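Local coordinates for DNA repair protein rad60 (Schizosaccharomyces pombe, PDB 3GOE) that is required for repair of DNA double-strand breaks by recombination between sister chromatids, this chain being its SUMO-like domain, at residues L24-P27 with V28-V32; D34-K37 with R38-E42. All coordinates share one frame; numbering follows the deposited sequence. Where two conformers were deposited one is given.

In the fold
Both contacts belong to the first half of the ubiquitin-like fold and follow each other along the chain. Contact 1 turns the chain out of strand 22-27, an outer strand of the sheet, and leads it to the start of helix 32-43. Contact 2 takes up most of that helix. Contact 1 lies at the surface and rests on one backbone hydrogen bond and a CH-pi contact between proline and phenylalanine. Contact 2 is partly buried and rests on a ladder of backbone bonds, with apolar side chains facing the sheet. The two meet where Ile-26 CD1 packs on Leu-35 CD1 at 3.6 Å and where the Phe-30 ring passes Arg-38.

Contact 1. Residues L24-P27 with V28-V32; sequences LSIP and VDFTV
The Phe-30 ring carries the Pro-27 ring over one face. Pro-27 CD sits above the ring centre, 3.6 Å from the centroid and 9° off the ring normal, in a CH-pi contact. CG of the same proline lies over this face too, 3.5 Å from Phe-30 CE1. Ile-26 approaches obliquely. Its CD1 reaches the base of the aromatic side chain, 4.0 Å from Phe-30 CB. The phenylalanine CG lies anti to its own carbonyl carbon (chi1 -82°), and this brings the ring back beneath the proline. The backbone closes the same loop. Phe-30 N donates to Pro-27 O at 3.0 Å, with the donor well above the carbonyl plane and not on a lone pair. Asp-29 adds a lighter touch, its OD1 lying 3.5 Å from Pro-27 CB. Replacing Phe-30 with an alanine would probably strip the proline of its aromatic platform and open a gap beside Ile-26. Beyond the turn, Thr-31 takes the N-cap position of helix 32-43, and its backbone N is hydrogen-bonded to Asp-34 OD2. Ile-26 also packs on Leu-35 of that helix. Residues Pro-27 to Phe-30 thus form a type I beta turn, part of the connection from the first beta hairpin to the helix in a ubiquitin-like fold.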
ATOM      1  N   LEU A  24       2.367   5.116   5.869  1.00 14.64           N
ATOM      2  CA  LEU A  24       1.934   3.912   6.611  1.00 16.83           C
ATOM      3  C   LEU A  24       3.080   2.968   6.799  1.00 13.90           C
ATOM      4  O   LEU A  24       3.925   2.904   5.930  1.00 16.92           O
ATOM      5  CB  LEU A  24       0.759   3.071   5.937  1.00 20.78           C
ATOM      6  CG  LEU A  24      -0.421   3.763   5.518  1.00 17.52           C
ATOM      7  CD1 LEU A  24      -0.151   4.527   4.221  1.00 29.21           C
ATOM      8  CD2 LEU A  24      -1.442   2.686   5.259  1.00 22.61           C
ATOM      9  N   SER A  25       3.093   2.233   7.888  1.00 10.83           N
ATOM     10  CA  SER A  25       4.079   1.179   8.097  1.00 10.81           C
ATOM     11  C   SER A  25       3.240  -0.092   8.139  1.00 11.82           C
ATOM     12  O   SER A  25       2.449  -0.353   9.035  1.00 18.42           O
ATOM     13  CB  SER A  25       4.839   1.404   9.353  1.00 10.05           C
ATOM     14  OG  SER A  25       4.023   1.717  10.464  1.00 11.57           O
ATOM     15  N   ILE A  26       3.370  -0.883   7.087  1.00 10.40           N
ATOM     16  CA  ILE A  26       2.483  -2.018   7.011  0.50 11.65           C
ATOM     17  C   ILE A  26       3.264  -3.336   6.819  1.00  9.65           C
ATOM     18  O   ILE A  26       4.392  -3.382   6.343  1.00  9.88           O
ATOM     19  CB  ILE A  26       1.351  -2.078   5.976  0.50 12.15           C
ATOM     20  CG1 ILE A  26       1.939  -2.143   4.571  0.50 16.46           C
ATOM     21  CG2 ILE A  26       0.335  -0.983   6.245  0.50 14.40           C
ATOM     22  CD1 ILE A  26       0.953  -2.864   3.657  0.50 25.27           C
ATOM     23  N   PRO A  27       2.670  -4.408   7.299  1.00  9.21           N
ATOM     24  CA  PRO A  27       3.309  -5.731   7.143  1.00  9.34           C
ATOM     25  C   PRO A  27       3.404  -6.155   5.701  1.00  8.76           C
ATOM     26  O   PRO A  27       2.459  -6.033   4.938  1.00 10.07           O
ATOM     27  CB  PRO A  27       2.369  -6.654   7.934  1.00 11.39           C
ATOM     28  CG  PRO A  27       1.681  -5.754   8.909  1.00 12.63           C
ATOM     29  CD  PRO A  27       1.479  -4.502   8.174  1.00 11.14           C
ATOM     30  N   VAL A  28       4.553  -6.714   5.347  1.00  9.30           N
ATOM     31  CA  VAL A  28       4.743  -7.149   3.964  1.00  9.91           C
ATOM     32  C   VAL A  28       3.962  -8.396   3.621  1.00  9.43           C
ATOM     33  O   VAL A  28       3.781  -8.718   2.458  1.00 10.81           O
ATOM     34  CB  VAL A  28       6.249  -7.349   3.670  1.00 12.15           C
ATOM     35  CG1 VAL A  28       6.996  -6.029   3.803  1.00 14.74           C
ATOM     36  CG2 VAL A  28       6.855  -8.453   4.520  1.00 14.31           C
ATOM     37  N   ASP A  29       3.375  -9.086   4.602  1.00  9.83           N
ATOM     38  CA  ASP A  29       2.448 -10.159   4.332  1.00 11.33           C
ATOM     39  C   ASP A  29       1.001  -9.667   4.114  1.00 10.45           C
ATOM     40  O   ASP A  29       0.156 -10.495   3.737  1.00 13.07           O
ATOM     41  CB  ASP A  29       2.580 -11.266   5.380  1.00 16.31           C
ATOM     42  CG  ASP A  29       1.943 -10.978   6.688  1.00 20.45           C
ATOM     43  OD1 ASP A  29       1.504  -9.843   6.935  1.00 31.35           O
ATOM     44  OD2 ASP A  29       1.888 -11.972   7.498  1.00 29.51           O
ATOM     45  N   PHE A  30       0.710  -8.386   4.293  1.00 10.17           N
ATOM     46  CA  PHE A  30      -0.569  -7.888   3.857  1.00  9.85           C
ATOM     47  C   PHE A  30      -0.649  -7.973   2.338  1.00  8.09           C
ATOM     48  O   PHE A  30       0.352  -7.781   1.671  1.00  9.75           O
ATOM     49  CB  PHE A  30      -0.756  -6.418   4.290  1.00 11.65           C
ATOM     50  CG  PHE A  30      -1.216  -6.102   5.677  1.00 14.38           C
ATOM     51  CD1 PHE A  30      -1.153  -7.075   6.657  1.00 16.92           C
ATOM     52  CD2 PHE A  30      -1.707  -4.841   5.981  1.00 19.07           C
ATOM     53  CE1 PHE A  30      -1.548  -6.761   7.996  1.00 21.93           C
ATOM     54  CE2 PHE A  30      -2.069  -4.500   7.278  1.00 23.11           C
ATOM     55  CZ  PHE A  30      -2.001  -5.500   8.228  1.00 24.90           C
ATOM     56  N   THR A  31      -1.847  -8.125   1.832  1.00  7.49           N
ATOM     57  CA  THR A  31      -2.059  -7.904   0.422  1.00  7.51           C
ATOM     58  C   THR A  31      -2.156  -6.417   0.091  1.00  6.96           C
ATOM     59  O   THR A  31      -2.314  -5.560   0.940  1.00  7.40           O
ATOM     60  CB  THR A  31      -3.332  -8.640  -0.076  1.00  7.72           C
ATOM     61  OG1 THR A  31      -4.408  -8.133   0.626  1.00  8.31           O
ATOM     62  CG2 THR A  31      -3.195 -10.118   0.057  1.00  8.80           C
ATOM     63  N   VAL A  32      -2.054  -6.124  -1.200  1.00  7.39           N
ATOM     64  CA  VAL A  32      -2.312  -4.788  -1.695  1.00  7.32           C
ATOM     65  C   VAL A  32      -3.721  -4.348  -1.309  1.00  7.10           C
ATOM     66  O   VAL A  32      -3.918  -3.207  -0.894  1.00  7.57           O
ATOM     67  CB  VAL A  32      -2.056  -4.751  -3.224  1.00  8.26           C
ATOM     68  CG1 VAL A  32      -2.615  -3.511  -3.856  1.00  9.03           C
ATOM     69  CG2 VAL A  32      -0.556  -4.941  -3.453  1.00  9.90           C
TER

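Contact 2. Residues D34-K37 with R38-E42; sequences DLIK and RYCTE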
ATOM      1  N   ASP A  34      -5.370  -5.276   1.352  1.00  7.20           N
ATOM      2  CA  ASP A  34      -5.263  -4.996   2.765  1.00  7.17           C
ATOM      3  C   ASP A  34      -4.683  -3.583   2.962  1.00  6.93           C
ATOM      4  O   ASP A  34      -5.134  -2.817   3.814  1.00  7.45           O
ATOM      5  CB  ASP A  34      -4.373  -5.999   3.464  1.00  7.78           C
ATOM      6  CG  ASP A  34      -4.889  -7.392   3.647  1.00  9.06           C
ATOM      7  OD1 ASP A  34      -6.128  -7.567   3.786  1.00 11.01           O
ATOM      8  OD2 ASP A  34      -4.054  -8.314   3.735  1.00 11.11           O
ATOM      9  N   LEU A  35      -3.613  -3.255   2.215  1.00  7.09           N
ATOM     10  CA  LEU A  35      -3.003  -1.935   2.285  1.00  6.73           C
ATOM     11  C   LEU A  35      -4.030  -0.850   1.966  1.00  6.97           C
ATOM     12  O   LEU A  35      -4.092   0.176   2.651  1.00  7.46           O
ATOM     13  CB  LEU A  35      -1.803  -1.898   1.333  1.00  7.44           C
ATOM     14  CG  LEU A  35      -1.124  -0.542   1.123  1.00  8.47           C
ATOM     15  CD1 LEU A  35      -0.688   0.115   2.433  1.00  9.70           C
ATOM     16  CD2 LEU A  35       0.041  -0.719   0.156  1.00 10.57           C
ATOM     17  N   ILE A  36      -4.841  -1.079   0.921  1.00  7.04           N
ATOM     18  CA  ILE A  36      -5.888  -0.127   0.601  1.00  6.95           C
ATOM     19  C   ILE A  36      -6.903   0.003   1.690  1.00  6.91           C
ATOM     20  O   ILE A  36      -7.327   1.106   2.075  1.00  7.32           O
ATOM     21  CB  ILE A  36      -6.548  -0.467  -0.776  1.00  7.40           C
ATOM     22  CG1 ILE A  36      -5.536  -0.433  -1.901  1.00  8.01           C
ATOM     23  CG2 ILE A  36      -7.684   0.489  -1.043  1.00  9.01           C
ATOM     24  CD1 ILE A  36      -6.059  -1.037  -3.203  1.00  9.55           C
ATOM     25  N   LYS A  37      -7.364  -1.127   2.257  1.00  6.79           N
ATOM     26  CA  LYS A  37      -8.317  -1.103   3.347  1.00  7.14           C
ATOM     27  C   LYS A  37      -7.769  -0.302   4.536  1.00  6.83           C
ATOM     28  O   LYS A  37      -8.510   0.437   5.187  1.00  7.91           O
ATOM     29  CB  LYS A  37      -8.700  -2.503   3.814  1.00  8.34           C
ATOM     30  CG  LYS A  37      -9.572  -3.260   2.850  1.00  9.71           C
ATOM     31  CD  LYS A  37      -9.882  -4.668   3.382  1.00 14.14           C
ATOM     32  CE  LYS A  37     -10.886  -5.412   2.556  1.00 18.50           C
ATOM     33  NZ  LYS A  37     -11.112  -6.736   3.162  1.00 35.63           N
ATOM     34  N   ARG A  38      -6.507  -0.504   4.862  1.00  6.88           N
ATOM     35  CA  ARG A  38      -5.877   0.199   5.986  1.00  7.27           C
ATOM     36  C   ARG A  38      -5.744   1.688   5.676  1.00  6.96           C
ATOM     37  O   ARG A  38      -6.015   2.525   6.537  1.00  7.86           O
ATOM     38  CB  ARG A  38      -4.535  -0.462   6.299  1.00  8.05           C
ATOM     39  CG  ARG A  38      -3.798   0.227   7.438  1.00  9.43           C
ATOM     40  CD  ARG A  38      -4.494   0.204   8.772  1.00 10.81           C
ATOM     41  NE  ARG A  38      -4.766  -1.117   9.312  1.00 10.86           N
ATOM     42  CZ  ARG A  38      -3.888  -1.869   9.970  1.00 11.36           C
ATOM     43  NH1 ARG A  38      -2.652  -1.488  10.151  1.00 13.77           N
ATOM     44  NH2 ARG A  38      -4.250  -3.078  10.460  1.00 11.97           N
ATOM     45  N   TYR A  39      -5.325   2.037   4.468  1.00  6.95           N
ATOM     46  CA  TYR A  39      -5.320   3.430   4.058  1.00  7.10           C
ATOM     47  C   TYR A  39      -6.697   4.068   4.300  1.00  7.07           C
ATOM     48  O   TYR A  39      -6.821   5.155   4.860  1.00  7.88           O
ATOM     49  CB  TYR A  39      -4.901   3.545   2.574  1.00  7.74           C
ATOM     50  CG  TYR A  39      -5.095   4.947   2.061  1.00  8.24           C
ATOM     51  CD1 TYR A  39      -4.173   5.956   2.341  1.00 10.42           C
ATOM     52  CD2 TYR A  39      -6.198   5.266   1.292  1.00  9.23           C
ATOM     53  CE1 TYR A  39      -4.370   7.250   1.864  1.00 11.37           C
ATOM     54  CE2 TYR A  39      -6.383   6.565   0.863  1.00 10.85           C
ATOM     55  CZ  TYR A  39      -5.479   7.554   1.136  1.00 11.13           C
ATOM     56  OH  TYR A  39      -5.725   8.840   0.703  1.00 14.72           O
ATOM     57  N   CYS A  40      -7.736   3.358   3.851  1.00  7.17           N
ATOM     58  CA  CYS A  40      -9.081   3.917   3.943  1.00  7.74           C
ATOM     59  C   CYS A  40      -9.511   4.116   5.388  1.00  7.80           C
ATOM     60  O   CYS A  40     -10.153   5.149   5.683  1.00  8.55           O
ATOM     61  CB  CYS A  40     -10.093   3.023   3.211  1.00  8.75           C
ATOM     62  SG  CYS A  40      -9.920   3.088   1.407  1.00  9.76           S
ATOM     63  N   THR A  41      -9.250   3.184   6.286  1.00  7.90           N
ATOM     64  CA  THR A  41      -9.627   3.408   7.682  1.00  8.63           C
ATOM     65  C   THR A  41      -8.752   4.503   8.301  1.00  9.24           C
ATOM     66  O   THR A  41      -9.269   5.232   9.194  1.00 11.93           O
ATOM     67  CB  THR A  41      -9.618   2.148   8.532  1.00  9.26           C
ATOM     68  OG1 THR A  41      -8.371   1.470   8.531  1.00 10.30           O
ATOM     69  CG2 THR A  41     -10.684   1.140   8.122  1.00 11.12           C
ATOM     70  N   GLU A  42      -7.534   4.670   7.906  1.00  8.78           N
ATOM     71  CA  GLU A  42      -6.674   5.696   8.498  1.00  9.56           C
ATOM     72  C   GLU A  42      -7.097   7.082   8.071  1.00  9.88           C
ATOM     73  O   GLU A  42      -7.066   8.022   8.873  1.00 13.40           O
ATOM     74  CB  GLU A  42      -5.209   5.444   8.118  1.00 10.65           C
ATOM     75  CG  GLU A  42      -4.576   4.268   8.802  1.00 12.97           C
ATOM     76  CD  GLU A  42      -4.403   4.528  10.267  1.00 19.67           C
ATOM     77  OE1 GLU A  42      -3.931   5.601  10.626  1.00 36.54           O
ATOM     78  OE2 GLU A  42      -4.767   3.734  11.110  1.00 32.59           O
TER
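Ile-36 and Cys-40 meet one helical turn apart, with Ile-36 CG2 4.2 Å from Cys-40 SG. The sulfur is anti to its own carbonyl carbon (chi1 -71°), which carries it back along the helix to within 3.3 Å of Ile-36 O. This is the packed side. Both residues touch Ile-51, and Leu-35 faces the sheet through Leu-12, Leu-24 and Leu-53. Tyr-39 also belongs here. Its CB lies 3.5 Å from Leu-35 O, and Ile-36 O stands at the edge of its ring, near the ring plane. The hydroxyl is hydrogen-bonded to Glu-20 O and Ser-19 OG; Ser-19 is one of the calcium ligands. The other side is looser. Lys-37 runs extended beyond CG and is exposed. The Arg-38 chain bends at chi2 and chi3, turning its guanidinium group toward the Phe-30 ring. Thr-41 remains close to the backbone, with CG2 3.7 Å from Lys-37 O. Four successive bonds join the two halves. Arg-38 N, Tyr-39 N, Cys-40 N and Thr-41 N donate to the carbonyls of Asp-34, Leu-35, Ile-36 and Lys-37. Their lengths stay close to the 2.9 Å of Tyr-39 N to Leu-35 O. The chemistry implies an amphipathic alpha helix, with main-chain bonds supplying its regular frame and side chains dividing between the apolar sheet face and a charged outer face.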